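Local coordinates for major capsid protein (Norovirus Hu/GI.7/TCH-060/USA/2003, PDB 4P25) that forms the protruding domain of the norovirus capsid, a dimer that binds histo-blood group antigens such as Lewis Y and so probably mediates attachment to host cells, at residues N12-L15 with N16-A19; T56-S60 with A61-A65; P135-H139 with L140-E144. All coordinates share one frame; numbering follows the deposited sequence.

Contact 1 (N12-L15 with N16-A19); sequences NIPL and NNLA
Leu-18 folds back over the residues just before it, and its side chain can be followed outward as a series of contacts. CB rests 3.3 Å from the backbone O of Leu-15. One bond further, CG lies within 3.7 Å of Pro-14 O, so the root of the side chain passes beside two successive carbonyl oxygens. The branches then part. CD1 meets CD1 of Leu-15 at 3.9 Å, the two leucines crossing at about a right angle, while CD2 packs 3.6 Å from CG2 of Ile-13. The first torsion explains this reach: CG stands anti to the carbonyl carbon (chi1 -66°), which turns the fork back toward the preceding residues.

The backbone beneath makes two overlapping i-to-i+3 turns, a brief stretch of 3-10 character. Asn-17 N donates to Pro-14 O at 2.9 Å and Leu-18 N to Leu-15 O at 3.0 Å. The stretch lies in the loop before strand 29-31, and it sets Leu-18 against Phe-227 of helix 225-234.

Ile-13 offers its CG2 branch twice, since the same methyl also touches CB of Asn-17 at 3.5 Å, the two side chains again meeting nearly square. Asn-17 runs alongside the Pro-14 ring, pointing the same way, with ND2 4.1 Å from the ring CD. Its other amide atom, OD1, accepts a hydrogen bond from Gln-63 NE2 of the second subunit, and the Asn-17 side chain also packs on Val-59 of that subunit.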
ATOM      1  N   ASN A  12      -0.359  -4.530 -15.650  1.00 11.37           N
ATOM      2  CA  ASN A  12      -0.733  -5.908 -15.956  1.00 10.92           C
ATOM      3  C   ASN A  12      -1.001  -6.660 -14.652  1.00 11.04           C
ATOM      4  O   ASN A  12      -0.258  -7.572 -14.270  1.00 14.23           O
ATOM      5  CB  ASN A  12       0.378  -6.577 -16.770  1.00 14.29           C
ATOM      6  CG  ASN A  12       0.085  -8.031 -17.091  1.00 14.98           C
ATOM      7  OD1 ASN A  12      -1.072  -8.437 -17.196  1.00 17.32           O
ATOM      8  ND2 ASN A  12       1.139  -8.826 -17.241  1.00 15.34           N
ATOM      9  N   ILE A  13      -2.057  -6.239 -13.964  1.00  9.74           N
ATOM     10  CA  ILE A  13      -2.420  -6.747 -12.646  1.00 10.60           C
ATOM     11  C   ILE A  13      -3.940  -6.824 -12.592  1.00  9.77           C
ATOM     12  O   ILE A  13      -4.611  -5.867 -12.973  1.00 11.46           O
ATOM     13  CB  ILE A  13      -1.956  -5.782 -11.532  1.00 13.49           C
ATOM     14  CG1 ILE A  13      -0.433  -5.638 -11.527  1.00 15.48           C
ATOM     15  CG2 ILE A  13      -2.438  -6.258 -10.180  1.00 15.62           C
ATOM     16  CD1 ILE A  13       0.084  -4.560 -10.585  1.00 16.98           C
ATOM     17  N   PRO A  14      -4.496  -7.956 -12.131  1.00 10.79           N
ATOM     18  CA  PRO A  14      -5.958  -8.054 -12.064  1.00 13.13           C
ATOM     19  C   PRO A  14      -6.531  -7.030 -11.095  1.00 11.85           C
ATOM     20  O   PRO A  14      -5.868  -6.671 -10.115  1.00 11.97           O
ATOM     21  CB  PRO A  14      -6.198  -9.473 -11.534  1.00 14.33           C
ATOM     22  CG  PRO A  14      -4.930 -10.208 -11.798  1.00 23.05           C
ATOM     23  CD  PRO A  14      -3.839  -9.193 -11.675  1.00 16.77           C
ATOM     24  N   LEU A  15      -7.744  -6.569 -11.377  1.00 11.33           N
ATOM     25  CA  LEU A  15      -8.357  -5.481 -10.622  1.00 14.18           C
ATOM     26  C   LEU A  15      -8.417  -5.741  -9.120  1.00 12.53           C
ATOM     27  O   LEU A  15      -8.181  -4.825  -8.323  1.00 13.71           O
ATOM     28  CB  LEU A  15      -9.750  -5.171 -11.175  1.00 20.39           C
ATOM     29  CG  LEU A  15     -10.430  -3.912 -10.626  1.00 23.30           C
ATOM     30  CD1 LEU A  15      -9.498  -2.715 -10.702  1.00 24.37           C
ATOM     31  CD2 LEU A  15     -11.711  -3.642 -11.388  1.00 24.87           C
ATOM     32  N   ASN A  16      -8.705  -6.980  -8.725  1.00 12.90           N
ATOM     33  CA  ASN A  16      -8.787  -7.299  -7.302  1.00 13.25           C
ATOM     34  C   ASN A  16      -7.428  -7.381  -6.591  1.00 15.55           C
ATOM     35  O   ASN A  16      -7.374  -7.558  -5.372  1.00 19.07           O
ATOM     36  CB  ASN A  16      -9.650  -8.545  -7.030  1.00 22.06           C
ATOM     37  CG  ASN A  16      -9.167  -9.781  -7.761  1.00 27.86           C
ATOM     38  OD1 ASN A  16      -8.162  -9.756  -8.467  1.00 23.10           O
ATOM     39  ND2 ASN A  16      -9.889 -10.885  -7.583  1.00 35.37           N
ATOM     40  N   ASN A  17      -6.344  -7.249  -7.360  1.00 14.88           N
ATOM     41  CA  ASN A  17      -4.995  -7.083  -6.802  1.00 14.29           C
ATOM     42  C   ASN A  17      -4.513  -5.625  -6.871  1.00 10.93           C
ATOM     43  O   ASN A  17      -3.331  -5.343  -6.671  1.00 13.09           O
ATOM     44  CB  ASN A  17      -3.975  -7.990  -7.507  1.00 15.83           C
ATOM     45  CG  ASN A  17      -3.924  -9.395  -6.932  1.00 21.39           C
ATOM     46  OD1 ASN A  17      -4.335  -9.636  -5.797  1.00 20.67           O
ATOM     47  ND2 ASN A  17      -3.402 -10.334  -7.717  1.00 21.54           N
ATOM     48  N   LEU A  18      -5.431  -4.704  -7.144  1.00  9.76           N
ATOM     49  CA  LEU A  18      -5.101  -3.278  -7.179  1.00 11.35           C
ATOM     50  C   LEU A  18      -5.629  -2.550  -5.950  1.00  8.77           C
ATOM     51  O   LEU A  18      -6.713  -2.872  -5.454  1.00 10.53           O
ATOM     52  CB  LEU A  18      -5.660  -2.629  -8.446  1.00 10.20           C
ATOM     53  CG  LEU A  18      -5.023  -3.121  -9.745  1.00 14.50           C
ATOM     54  CD1 LEU A  18      -5.658  -2.451 -10.955  1.00 20.46           C
ATOM     55  CD2 LEU A  18      -3.521  -2.867  -9.701  1.00 20.63           C
ATOM     56  N   ALA A  19      -4.865  -1.570  -5.467  1.00  8.19           N
ATOM     57  CA  ALA A  19      -5.236  -0.803  -4.281  1.00  7.34           C
ATOM     58  C   ALA A  19      -6.114   0.410  -4.584  1.00  7.00           C
ATOM     59  O   ALA A  19      -5.983   1.047  -5.626  1.00  8.38           O
ATOM     60  CB  ALA A  19      -3.981  -0.355  -3.526  1.00  9.92           C
TER

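Contact 2 (T56-S60 with A61-A65); sequences TTPVS and ASQVA
The backbone reverses from Ser-60 to Gln-63 in a type I beta-turn with Ala-61 and Ser-62 at its corners, closed by Gln-63 N donating to Ser-60 O at 2.9 Å. Two side chains reinforce this bend from different ends. Ser-60 holds its hydroxyl anti to its own backbone N (chi1 180°), beside the carbonyl carbon, and there OG accepts the amide of Ser-62, with 3.2 Å from Ser-62 N to OG. A serine oxygen taking the amide two residues on is an ST turn, here superimposed on the beta-turn.

Gln-63 answers in the reverse direction. Its extended chain runs back past Pro-58, the two side chains sliding by each other in opposite senses, with CB of Gln-63 3.5 Å from CB of the proline. The amide oxygen at the end then receives Ser-60 N in a short, nearly straight bond: 2.8 Å from N to OE1, with 167° at the hydrogen. The donor is tilted only 22° from the plane of the side-chain carbonyl. A second donor, Val-59 N, reaches OE1 at 3.2 Å, but that bond is bent and weak. The stronger of the two is a side-chain-to-backbone bond spanning the beta-turn, so that Gln-63 is joined to Ser-60 twice, once through the serine carbonyl and once through its amide. Pro-58 CG also approaches Val-64 CG2, a looser apolar contact at 4.3 Å.

With OE1 committed within the loop, NE2 of Gln-63 turns to the second subunit. Ser-60 OG bonds to Glu-226 OE2 of that subunit, where the hydroxyl probably donates. The polar groups that shape this buried turn therefore also bond across the dimer interface.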
ATOM      1  N   THR A  56      -3.211  15.974  -3.696  1.00  9.42           N
ATOM      2  CA  THR A  56      -2.347  15.454  -2.633  1.00  7.33           C
ATOM      3  C   THR A  56      -1.847  14.043  -2.940  1.00  7.57           C
ATOM      4  O   THR A  56      -1.221  13.398  -2.094  1.00  8.94           O
ATOM      5  CB  THR A  56      -3.089  15.425  -1.291  1.00  9.72           C
ATOM      6  OG1 THR A  56      -4.346  14.749  -1.464  1.00  8.28           O
ATOM      7  CG2 THR A  56      -3.348  16.840  -0.798  1.00 10.72           C
ATOM      8  N   THR A  57      -2.118  13.582  -4.157  1.00  9.45           N
ATOM      9  CA  THR A  57      -1.814  12.214  -4.571  1.00  8.17           C
ATOM     10  C   THR A  57      -0.339  11.850  -4.394  1.00  6.59           C
ATOM     11  O   THR A  57       0.531  12.542  -4.905  1.00  9.22           O
ATOM     12  CB  THR A  57      -2.214  12.016  -6.045  1.00  9.24           C
ATOM     13  OG1 THR A  57      -3.604  12.344  -6.204  1.00  7.80           O
ATOM     14  CG2 THR A  57      -1.961  10.578  -6.511  1.00  8.51           C
ATOM     15  N   PRO A  58      -0.061  10.763  -3.653  1.00  7.19           N
ATOM     16  CA  PRO A  58       1.297  10.242  -3.492  1.00  8.93           C
ATOM     17  C   PRO A  58       1.566   9.118  -4.489  1.00  8.72           C
ATOM     18  O   PRO A  58       0.679   8.761  -5.262  1.00 10.39           O
ATOM     19  CB  PRO A  58       1.263   9.673  -2.082  1.00 11.00           C
ATOM     20  CG  PRO A  58      -0.133   9.130  -1.966  1.00  9.52           C
ATOM     21  CD  PRO A  58      -1.012  10.089  -2.752  1.00  8.14           C
ATOM     22  N   VAL A  59       2.771   8.562  -4.463  1.00 10.18           N
ATOM     23  CA  VAL A  59       3.140   7.518  -5.410  1.00  8.75           C
ATOM     24  C   VAL A  59       2.761   6.119  -4.919  1.00 10.59           C
ATOM     25  O   VAL A  59       2.266   5.299  -5.688  1.00  8.94           O
ATOM     26  CB  VAL A  59       4.649   7.571  -5.715  1.00 11.58           C
ATOM     27  CG1 VAL A  59       5.061   6.424  -6.624  1.00 17.17           C
ATOM     28  CG2 VAL A  59       4.992   8.890  -6.347  1.00 16.57           C
ATOM     29  N   SER A  60       2.979   5.852  -3.635  1.00  8.66           N
ATOM     30  CA  SER A  60       2.790   4.508  -3.105  1.00  7.42           C
ATOM     31  C   SER A  60       1.447   4.295  -2.415  1.00  6.26           C
ATOM     32  O   SER A  60       0.929   5.194  -1.751  1.00  8.06           O
ATOM     33  CB  SER A  60       3.909   4.192  -2.112  1.00  7.45           C
ATOM     34  OG  SER A  60       3.771   2.887  -1.553  1.00  9.58           O
ATOM     35  N   ALA A  61       0.914   3.083  -2.549  1.00  7.35           N
ATOM     36  CA  ALA A  61      -0.305   2.702  -1.847  1.00  6.85           C
ATOM     37  C   ALA A  61      -0.136   2.824  -0.333  1.00  9.62           C
ATOM     38  O   ALA A  61      -1.117   3.014   0.396  1.00  8.78           O
ATOM     39  CB  ALA A  61      -0.732   1.281  -2.240  1.00  7.70           C
ATOM     40  N   SER A  62       1.105   2.725   0.144  1.00  8.04           N
ATOM     41  CA  SER A  62       1.362   2.859   1.575  1.00  7.31           C
ATOM     42  C   SER A  62       1.578   4.303   2.032  1.00  9.13           C
ATOM     43  O   SER A  62       1.977   4.539   3.172  1.00  8.81           O
ATOM     44  CB  SER A  62       2.500   1.932   2.025  1.00  8.97           C
ATOM     45  OG  SER A  62       2.066   0.578   1.962  1.00 10.23           O
ATOM     46  N   GLN A  63       1.278   5.254   1.148  1.00  7.46           N
ATOM     47  CA  GLN A  63       1.211   6.677   1.507  1.00  7.39           C
ATOM     48  C   GLN A  63      -0.237   7.188   1.507  1.00  7.98           C
ATOM     49  O   GLN A  63      -0.502   8.323   1.902  1.00  8.74           O
ATOM     50  CB  GLN A  63       2.051   7.516   0.536  1.00  7.14           C
ATOM     51  CG  GLN A  63       3.569   7.386   0.726  1.00  8.58           C
ATOM     52  CD  GLN A  63       4.373   7.843  -0.493  1.00  9.80           C
ATOM     53  OE1 GLN A  63       3.973   7.629  -1.641  1.00 10.57           O
ATOM     54  NE2 GLN A  63       5.529   8.457  -0.241  1.00 13.06           N
ATOM     55  N   VAL A  64      -1.171   6.344   1.069  1.00  7.88           N
ATOM     56  CA  VAL A  64      -2.570   6.758   0.882  1.00  6.76           C
ATOM     57  C   VAL A  64      -3.343   6.931   2.194  1.00  6.62           C
ATOM     58  O   VAL A  64      -3.427   6.003   3.009  1.00  7.86           O
ATOM     59  CB  VAL A  64      -3.300   5.737  -0.015  1.00  6.23           C
ATOM     60  CG1 VAL A  64      -4.816   5.977  -0.024  1.00  8.79           C
ATOM     61  CG2 VAL A  64      -2.716   5.764  -1.434  1.00  8.13           C
ATOM     62  N   ALA A  65      -3.902   8.123   2.388  1.00  7.34           N
ATOM     63  CA  ALA A  65      -4.716   8.459   3.573  1.00  7.53           C
ATOM     64  C   ALA A  65      -3.951   8.294   4.882  1.00  6.56           C
ATOM     65  O   ALA A  65      -4.443   7.681   5.837  1.00  7.24           O
ATOM     66  CB  ALA A  65      -6.025   7.660   3.602  1.00  7.45           C
TER

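Contact 3 (P135-H139 with L140-E144); sequences PFAPH and LGSIE
Phe-136 and Ile-143 lie side by side and point the same way, the isoleucine methyl CG2 approaching ring atom CD1 obliquely at 3.8 Å. With CG anti to its backbone N (chi1 -175°), the Phe-136 ring swings toward the residues that follow, and Pro-138 CD sits against one face, displaced toward the rim. Trp-109 meets the ring edge-to-face; it follows Asp-108 and precedes His-110, both of the glycan pocket, though the Phe-136 side chain itself is about 12 Å from the bound galactose. Pro-135 crosses Glu-144 obliquely and sets its CB over the flat of the carboxylate, 3.5 Å from CD.

Between these pairs the chain turns back on itself as a hairpin-like loop leading into strand 142-144. Ala-137 and Ser-142 form an antiparallel hydrogen-bonded pair, with 2.9 Å from Ala-137 N to Ser-142 O. Gly-141 N, at 2.9 Å, and Ser-142 N, at 3.2 Å, both donate to Ala-137 O, which makes a G1 beta bulge. The positive phi of Gly-141 (103°) would jam a CB against the preceding carbonyl.

A water bridges Pro-135 O and Ser-142 OG beside the Ala-137 pair. Backbone bonds thus fix the bulge, two amides gripping Ala-137 O, while Phe-136, Pro-138 and Ile-143 pack together on one side.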
ATOM      1  N   PRO A 135     -10.967  24.561  13.088  1.00 14.18           N
ATOM      2  CA  PRO A 135      -9.526  24.328  13.259  1.00 16.82           C
ATOM      3  C   PRO A 135      -8.915  23.301  12.297  1.00 18.03           C
ATOM      4  O   PRO A 135      -7.705  23.068  12.356  1.00 16.60           O
ATOM      5  CB  PRO A 135      -9.426  23.818  14.703  1.00 18.82           C
ATOM      6  CG  PRO A 135     -10.655  24.336  15.371  1.00 25.51           C
ATOM      7  CD  PRO A 135     -11.711  24.240  14.320  1.00 17.48           C
ATOM      8  N   PHE A 136      -9.734  22.696  11.441  1.00 13.25           N
ATOM      9  CA  PHE A 136      -9.242  21.768  10.427  1.00 11.60           C
ATOM     10  C   PHE A 136      -8.641  22.596   9.296  1.00 10.49           C
ATOM     11  O   PHE A 136      -9.353  23.090   8.418  1.00 12.71           O
ATOM     12  CB  PHE A 136     -10.394  20.880   9.934  1.00 11.81           C
ATOM     13  CG  PHE A 136      -9.991  19.798   8.955  1.00 11.34           C
ATOM     14  CD1 PHE A 136      -9.459  18.591   9.401  1.00 11.52           C
ATOM     15  CD2 PHE A 136     -10.192  19.974   7.598  1.00 10.19           C
ATOM     16  CE1 PHE A 136      -9.116  17.590   8.496  1.00 13.12           C
ATOM     17  CE2 PHE A 136      -9.857  18.981   6.692  1.00 10.37           C
ATOM     18  CZ  PHE A 136      -9.313  17.788   7.143  1.00 12.76           C
ATOM     19  N   ALA A 137      -7.322  22.760   9.345  1.00 11.30           N
ATOM     20  CA  ALA A 137      -6.614  23.622   8.398  1.00 13.19           C
ATOM     21  C   ALA A 137      -5.428  22.914   7.755  1.00 11.08           C
ATOM     22  O   ALA A 137      -4.285  23.355   7.900  1.00 13.64           O
ATOM     23  CB  ALA A 137      -6.140  24.893   9.106  1.00 14.78           C
ATOM     24  N   PRO A 138      -5.686  21.819   7.026  1.00 11.41           N
ATOM     25  CA  PRO A 138      -4.533  21.065   6.516  1.00 14.14           C
ATOM     26  C   PRO A 138      -3.660  21.819   5.503  1.00 14.33           C
ATOM     27  O   PRO A 138      -2.459  21.550   5.450  1.00 11.86           O
ATOM     28  CB  PRO A 138      -5.170  19.818   5.894  1.00 16.91           C
ATOM     29  CG  PRO A 138      -6.584  20.200   5.616  1.00 13.86           C
ATOM     30  CD  PRO A 138      -6.970  21.178   6.682  1.00 14.10           C
ATOM     31  N   HIS A 139      -4.219  22.750   4.735  1.00 10.97           N
ATOM     32  CA  HIS A 139      -3.377  23.527   3.826  1.00  7.91           C
ATOM     33  C   HIS A 139      -2.366  24.353   4.609  1.00  6.89           C
ATOM     34  O   HIS A 139      -1.193  24.413   4.254  1.00  9.26           O
ATOM     35  CB  HIS A 139      -4.194  24.430   2.900  1.00  9.86           C
ATOM     36  CG  HIS A 139      -3.342  25.270   2.000  1.00  9.21           C
ATOM     37  ND1 HIS A 139      -3.282  26.646   2.099  1.00 13.98           N
ATOM     38  CD2 HIS A 139      -2.487  24.927   1.010  1.00 11.78           C
ATOM     39  CE1 HIS A 139      -2.439  27.113   1.197  1.00 21.09           C
ATOM     40  NE2 HIS A 139      -1.944  26.094   0.520  1.00 17.16           N
ATOM     41  N   LEU A 140      -2.834  24.975   5.687  1.00  9.83           N
ATOM     42  CA  LEU A 140      -1.965  25.713   6.594  1.00 10.41           C
ATOM     43  C   LEU A 140      -0.999  24.815   7.345  1.00 10.26           C
ATOM     44  O   LEU A 140       0.065  25.258   7.783  1.00 17.21           O
ATOM     45  CB  LEU A 140      -2.813  26.484   7.597  1.00 15.45           C
ATOM     46  CG  LEU A 140      -3.314  27.785   7.016  1.00 27.58           C
ATOM     47  CD1 LEU A 140      -4.120  28.549   8.052  1.00 32.12           C
ATOM     48  CD2 LEU A 140      -2.107  28.574   6.550  1.00 37.55           C
ATOM     49  N   GLY A 141      -1.388  23.558   7.526  1.00 12.44           N
ATOM     50  CA  GLY A 141      -0.513  22.578   8.137  1.00 12.86           C
ATOM     51  C   GLY A 141      -0.836  22.258   9.583  1.00 10.66           C
ATOM     52  O   GLY A 141       0.042  21.847  10.335  1.00  9.41           O
ATOM     53  N   SER A 142      -2.091  22.443   9.982  1.00  9.74           N
ATOM     54  CA  SER A 142      -2.491  22.041  11.324  1.00 11.29           C
ATOM     55  C   SER A 142      -3.924  21.535  11.383  1.00 10.42           C
ATOM     56  O   SER A 142      -4.807  22.026  10.673  1.00 12.05           O
ATOM     57  CB  SER A 142      -2.283  23.176  12.331  1.00 19.94           C
ATOM     58  OG  SER A 142      -3.169  24.249  12.091  1.00 23.00           O
ATOM     59  N   ILE A 143      -4.139  20.536  12.233  1.00 10.49           N
ATOM     60  CA  ILE A 143      -5.478  20.064  12.548  1.00 11.63           C
ATOM     61  C   ILE A 143      -5.564  19.871  14.048  1.00 12.39           C
ATOM     62  O   ILE A 143      -4.539  19.811  14.732  1.00 14.44           O
ATOM     63  CB  ILE A 143      -5.811  18.728  11.842  1.00 11.14           C
ATOM     64  CG1 ILE A 143      -4.849  17.623  12.294  1.00 11.91           C
ATOM     65  CG2 ILE A 143      -5.810  18.901  10.325  1.00 13.22           C
ATOM     66  CD1 ILE A 143      -5.128  16.272  11.665  1.00 14.36           C
ATOM     67  N   GLU A 144      -6.779  19.793  14.573  1.00 11.11           N
ATOM     68  CA  GLU A 144      -6.951  19.480  15.982  1.00 11.03           C
ATOM     69  C   GLU A 144      -7.571  18.099  16.137  1.00 11.18           C
ATOM     70  O   GLU A 144      -8.129  17.554  15.188  1.00 12.73           O
ATOM     71  CB  GLU A 144      -7.773  20.559  16.690  1.00 12.40           C
ATOM     72  CG  GLU A 144      -7.082  21.927  16.637  1.00 14.64           C
ATOM     73  CD  GLU A 144      -7.665  22.956  17.596  1.00 19.07           C
ATOM     74  OE1 GLU A 144      -8.588  22.620  18.365  1.00 23.68           O
ATOM     75  OE2 GLU A 144      -7.187  24.110  17.569  1.00 29.22           O
TER
HETATM   76  O   HOH W   1      -5.613  24.226  13.339  1.00 25.50           O

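How the contacts relate
All three are local turns in series along the chain; contacts 1 and 2 share helix 225-234, whereas contact 3 belongs to the edge of the six-stranded sheet. Contact 2 is the most buried and lies nearest the chain's centre; contact 1, farther out and partly buried, touches it through Ala-19 CB and Ala-61 CB, 3.9 Å apart. Both reach the second subunit, so their amides and hydroxyls serve the dimer as well as the fold. Contact 3 stands about 34 Å, centre to centre, from contact 1 and touches no other protein chain of the assembly, relying instead on a bulge, ring packing and a bridging water.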